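Long-range contact in dihydrodipicolinate synthase (Agrobacterium tumefaciens, PDB 3B4U), which probably catalyses the condensation of pyruvate with aspartate semialdehyde in lysine biosynthesis: residues L182-E195 and G201-V213. Numbering follows the deposited sequence.
Sequences LKEHGDLAILIGDE and GVRLGGQGAISGV
Gln207 lies across the start of strand 189-192, its carboxamide laid against Ala189: OE1 comes 3.4 Å from Ala189 CB, and NE2 packs near the CA of the same residue. The chain runs extended beyond CG (chi2 -164°), which carries the amide past Ala189 to the turn before the strand. There NE2 donates to two waters, one held by Gly186 O and the other by Asp187 O. OE1, for its part, accepts from the backbone N of Phe5. Next to this side chain the backbones join through two hydrogen bonds, Gln207 N to Ile190 O at 3.0 Å and Ile192 N to Gly208 O at 3.1 Å, the latter in the carbonyl plane. A water between Ile190 O and Gly208 N continues the link.

Leu191 spreads its two methyls over strand 208-211. CD2 rests on the peptide between Gln207 and Gly208, and CD1 meets Ile210 CD1 at 4.0 Å, the two side chains slanting past each other close to Phe5. From the outer side of the strand, Ile192 sends CD1 to Gly201 CA at 3.6 Å, against the bare backbone of the helix end. Leu182 straddles the Schellman motif that closes helix 195-203 at Gly205: CD1 touches Leu204 CB, with the two side chains nearly perpendicular, and CD2 lies 3.7 Å from Gly206 N. Farther along, the bent side chain of Glu195 brings OE2 to 4.0 Å from Val213 CG2, and OE2 is also bonded by two waters, which lead to Ser211 OG and Val213 N.

Strands 189-192 and 208-211 run broadly parallel, their axes at 49°, with helix 195-203 between them in sequence. This is the beta-alpha-beta crossover joining the seventh and eighth strands, the step that brings in the last strand of the (beta/alpha)8 TIM barrel of the dihydrodipicolinate synthase family, which closes against strand 6-10.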
loop_
_atom_site.group_PDB
_atom_site.type_symbol
_atom_site.label_atom_id
_atom_site.label_comp_id
_atom_site.label_asym_id
_atom_site.label_seq_id
_atom_site.Cartn_x
_atom_site.Cartn_y
_atom_site.Cartn_z
ATOM N N LEU B 182 13.650 23.615 3.716
ATOM C CA LEU B 182 14.473 24.532 2.960
ATOM C C LEU B 182 15.688 25.015 3.762
ATOM O O LEU B 182 16.802 25.045 3.232
ATOM C CB LEU B 182 13.626 25.693 2.431
ATOM C CG LEU B 182 12.578 25.270 1.384
ATOM C CD1 LEU B 182 11.528 26.366 1.206
ATOM C CD2 LEU B 182 13.240 24.888 0.042
ATOM N N LYS B 183 15.495 25.351 5.039
ATOM C CA LYS B 183 16.630 25.815 5.867
ATOM C C LYS B 183 17.677 24.760 6.154
ATOM O O LYS B 183 18.875 25.044 6.168
ATOM C CB LYS B 183 16.101 26.344 7.201
ATOM C CG LYS B 183 15.329 27.621 7.077
ATOM C CD LYS B 183 14.683 27.969 8.423
ATOM C CE LYS B 183 13.918 29.255 8.398
ATOM N NZ LYS B 183 13.332 29.544 9.750
ATOM N N GLU B 184 17.196 23.560 6.478
ATOM C CA GLU B 184 18.068 22.487 6.894
ATOM C C GLU B 184 18.577 21.686 5.725
ATOM O O GLU B 184 19.691 21.177 5.799
ATOM C CB GLU B 184 17.374 21.559 7.876
ATOM C CG GLU B 184 16.914 22.219 9.125
ATOM C CD GLU B 184 18.027 22.744 9.982
ATOM O OE1 GLU B 184 19.148 22.180 10.016
ATOM O OE2 GLU B 184 17.751 23.772 10.619
ATOM N N HIS B 185 17.756 21.529 4.661
ATOM C CA HIS B 185 18.029 20.582 3.599
ATOM C C HIS B 185 17.831 21.185 2.231
ATOM O O HIS B 185 17.699 20.464 1.262
ATOM C CB HIS B 185 17.169 19.325 3.778
ATOM C CG HIS B 185 17.319 18.736 5.133
ATOM N ND1 HIS B 185 18.552 18.389 5.638
ATOM C CD2 HIS B 185 16.414 18.473 6.107
ATOM C CE1 HIS B 185 18.398 17.943 6.874
ATOM N NE2 HIS B 185 17.109 17.967 7.178
ATOM N N GLY B 186 17.950 22.498 2.122
ATOM C CA GLY B 186 17.803 23.151 0.839
ATOM C C GLY B 186 18.970 22.975 -0.103
ATOM O O GLY B 186 18.884 23.400 -1.228
ATOM N N ASP B 187 20.007 22.271 0.356
ATOM C CA ASP B 187 21.068 21.751 -0.497
ATOM C C ASP B 187 20.577 20.623 -1.397
ATOM O O ASP B 187 21.182 20.331 -2.422
ATOM C CB ASP B 187 22.308 21.342 0.329
ATOM C CG ASP B 187 22.034 20.341 1.444
ATOM O OD1 ASP B 187 21.064 20.426 2.177
ATOM O OD2 ASP B 187 22.898 19.456 1.651
ATOM N N LEU B 188 19.487 19.983 -0.998
ATOM C CA LEU B 188 18.823 18.959 -1.796
ATOM C C LEU B 188 17.796 19.643 -2.676
ATOM O O LEU B 188 17.511 20.819 -2.549
ATOM C CB LEU B 188 18.133 17.963 -0.882
ATOM C CG LEU B 188 19.028 17.229 0.109
ATOM C CD1 LEU B 188 18.157 16.213 0.873
ATOM C CD2 LEU B 188 20.226 16.628 -0.600
ATOM N N ALA B 189 17.197 18.866 -3.572
ATOM C CA ALA B 189 16.091 19.348 -4.417
ATOM C C ALA B 189 14.797 19.233 -3.579
ATOM O O ALA B 189 14.225 18.146 -3.430
ATOM C CB ALA B 189 16.005 18.531 -5.684
ATOM N N ILE B 190 14.350 20.363 -3.027
ATOM C CA ILE B 190 13.107 20.399 -2.250
ATOM C C ILE B 190 12.019 20.837 -3.198
ATOM O O ILE B 190 12.032 21.955 -3.705
ATOM C CB ILE B 190 13.225 21.321 -1.028
ATOM C CG1 ILE B 190 14.408 20.924 -0.145
ATOM C CG2 ILE B 190 11.911 21.342 -0.274
ATOM C CD1 ILE B 190 14.393 19.496 0.342
ATOM N N LEU B 191 11.091 19.933 -3.450
ATOM C CA LEU B 191 10.025 20.099 -4.423
ATOM C C LEU B 191 8.717 20.235 -3.634
ATOM O O LEU B 191 8.523 19.577 -2.619
ATOM C CB LEU B 191 9.994 18.886 -5.355
ATOM C CG LEU B 191 11.324 18.496 -5.970
ATOM C CD1 LEU B 191 11.144 17.249 -6.846
ATOM C CD2 LEU B 191 11.949 19.626 -6.750
ATOM N N ILE B 192 7.820 21.116 -4.074
ATOM C CA ILE B 192 6.695 21.548 -3.220
ATOM C C ILE B 192 5.381 21.240 -3.914
ATOM O O ILE B 192 5.089 21.730 -4.996
ATOM C CB ILE B 192 6.821 23.048 -2.867
ATOM C CG1 ILE B 192 8.074 23.252 -2.036
ATOM C CG2 ILE B 192 5.555 23.532 -2.142
ATOM C CD1 ILE B 192 8.442 24.730 -1.871
ATOM N N GLY B 193 4.598 20.401 -3.272
ATOM C CA GLY B 193 3.295 19.971 -3.790
ATOM C C GLY B 193 2.175 20.983 -3.615
ATOM O O GLY B 193 1.324 21.108 -4.482
ATOM N N ASP B 194 2.170 21.755 -2.546
ATOM C CA ASP B 194 1.058 22.673 -2.250
ATOM C C ASP B 194 1.243 23.951 -3.033
ATOM O O ASP B 194 2.158 24.723 -2.785
ATOM C CB ASP B 194 1.051 22.946 -0.746
ATOM C CG ASP B 194 -0.192 23.662 -0.236
ATOM O OD1 ASP B 194 -1.169 23.810 -0.999
ATOM O OD2 ASP B 194 -0.166 24.082 0.952
ATOM N N GLU B 195 0.357 24.167 -4.003
ATOM C CA GLU B 195 0.514 25.281 -4.956
ATOM C C GLU B 195 0.586 26.626 -4.270
ATOM O O GLU B 195 1.343 27.469 -4.723
ATOM C CB GLU B 195 -0.646 25.289 -5.956
ATOM C CG GLU B 195 -0.505 24.265 -7.024
ATOM C CD GLU B 195 -0.887 22.916 -6.602
ATOM O OE1 GLU B 195 -1.499 22.695 -5.489
ATOM O OE2 GLU B 195 -0.586 22.024 -7.457
ATOM N N GLY B 201 8.222 29.092 -1.952
ATOM C CA GLY B 201 9.297 28.178 -1.654
ATOM C C GLY B 201 10.420 28.208 -2.664
ATOM O O GLY B 201 11.589 28.144 -2.296
ATOM N N VAL B 202 10.086 28.369 -3.943
ATOM C CA VAL B 202 11.085 28.540 -4.981
ATOM C C VAL B 202 11.921 29.788 -4.692
ATOM O O VAL B 202 13.136 29.782 -4.846
ATOM C CB VAL B 202 10.421 28.560 -6.369
ATOM C CG1 VAL B 202 11.370 29.041 -7.468
ATOM C CG2 VAL B 202 9.880 27.151 -6.696
ATOM N N ARG B 203 11.272 30.872 -4.250
ATOM C CA ARG B 203 12.001 32.086 -3.911
ATOM C C ARG B 203 12.960 31.876 -2.731
ATOM O O ARG B 203 13.896 32.664 -2.567
ATOM C CB ARG B 203 11.037 33.239 -3.685
ATOM C CG ARG B 203 10.331 33.676 -4.959
ATOM C CD ARG B 203 9.567 34.998 -4.806
ATOM N NE ARG B 203 8.462 34.935 -3.856
ATOM C CZ ARG B 203 7.204 34.594 -4.162
ATOM N NH1 ARG B 203 6.869 34.257 -5.385
ATOM N NH2 ARG B 203 6.270 34.605 -3.230
ATOM N N LEU B 204 12.732 30.867 -1.910
ATOM C CA LEU B 204 13.579 30.484 -0.806
ATOM C C LEU B 204 14.503 29.329 -1.134
ATOM O O LEU B 204 15.087 28.760 -0.220
ATOM C CB LEU B 204 12.730 30.134 0.404
ATOM C CG LEU B 204 12.070 31.300 1.100
ATOM C CD1 LEU B 204 10.969 30.799 2.006
ATOM C CD2 LEU B 204 13.094 32.103 1.900
ATOM N N GLY B 205 14.630 28.961 -2.404
ATOM C CA GLY B 205 15.587 27.940 -2.790
ATOM C C GLY B 205 14.987 26.625 -3.233
ATOM O O GLY B 205 15.728 25.717 -3.614
ATOM N N GLY B 206 13.673 26.497 -3.220
ATOM C CA GLY B 206 13.073 25.283 -3.741
ATOM C C GLY B 206 13.397 25.050 -5.193
ATOM O O GLY B 206 13.473 25.980 -5.978
ATOM N N GLN B 207 13.553 23.784 -5.572
ATOM C CA GLN B 207 13.976 23.410 -6.919
ATOM C C GLN B 207 12.876 23.082 -7.883
ATOM O O GLN B 207 13.167 22.722 -9.018
ATOM C CB GLN B 207 14.987 22.259 -6.870
ATOM C CG GLN B 207 16.379 22.681 -6.501
ATOM C CD GLN B 207 17.410 21.618 -6.840
ATOM O OE1 GLN B 207 17.295 20.905 -7.828
ATOM N NE2 GLN B 207 18.429 21.508 -5.984
ATOM N N GLY B 208 11.614 23.212 -7.477
ATOM C CA GLY B 208 10.513 23.035 -8.381
ATOM C C GLY B 208 9.394 22.164 -7.844
ATOM O O GLY B 208 9.016 22.270 -6.682
ATOM N N ALA B 209 8.800 21.349 -8.726
ATOM C CA ALA B 209 7.581 20.612 -8.403
ATOM C C ALA B 209 7.402 19.423 -9.331
ATOM O O ALA B 209 7.834 19.465 -10.488
ATOM C CB ALA B 209 6.338 21.543 -8.530
ATOM N N ILE B 210 6.729 18.428 -8.791
ATOM C CA ILE B 210 6.130 17.348 -9.550
ATOM C C ILE B 210 4.627 17.589 -9.449
ATOM O O ILE B 210 4.029 17.352 -8.414
ATOM C CB ILE B 210 6.528 15.965 -9.010
ATOM C CG1 ILE B 210 8.063 15.761 -9.086
ATOM C CG2 ILE B 210 5.789 14.869 -9.768
ATOM C CD1 ILE B 210 8.568 14.558 -8.343
ATOM N N SER B 211 4.051 18.134 -10.503
ATOM C CA SER B 211 2.767 18.835 -10.419
ATOM C C SER B 211 1.642 18.167 -11.180
ATOM O O SER B 211 1.774 17.921 -12.380
ATOM C CB SER B 211 2.958 20.244 -10.961
ATOM O OG SER B 211 1.702 20.884 -11.210
ATOM N N GLY B 212 0.508 17.958 -10.531
ATOM C CA GLY B 212 -0.682 17.470 -11.196
ATOM C C GLY B 212 -1.338 18.506 -12.103
ATOM O O GLY B 212 -1.768 18.194 -13.207
ATOM N N VAL B 213 -1.410 19.750 -11.648
ATOM C CA VAL B 213 -1.985 20.815 -12.442
ATOM C C VAL B 213 -1.198 21.049 -13.716
ATOM O O VAL B 213 -1.769 21.466 -14.715
ATOM C CB VAL B 213 -2.156 22.116 -11.579
ATOM C CG1 VAL B 213 -2.523 23.305 -12.432
ATOM C CG2 VAL B 213 -3.177 21.859 -10.454
HETATM O O HOH W 1 19.238 23.328 -3.932
HETATM O O HOH W 2 20.719 19.779 -5.160
HETATM O O HOH W 3 15.735 22.936 -3.018
HETATM O O HOH W 4 10.366 23.952 -4.834
HETATM O O HOH W 5 1.574 22.452 -9.107
HETATM O O HOH W 6 -1.200 19.939 -8.714
#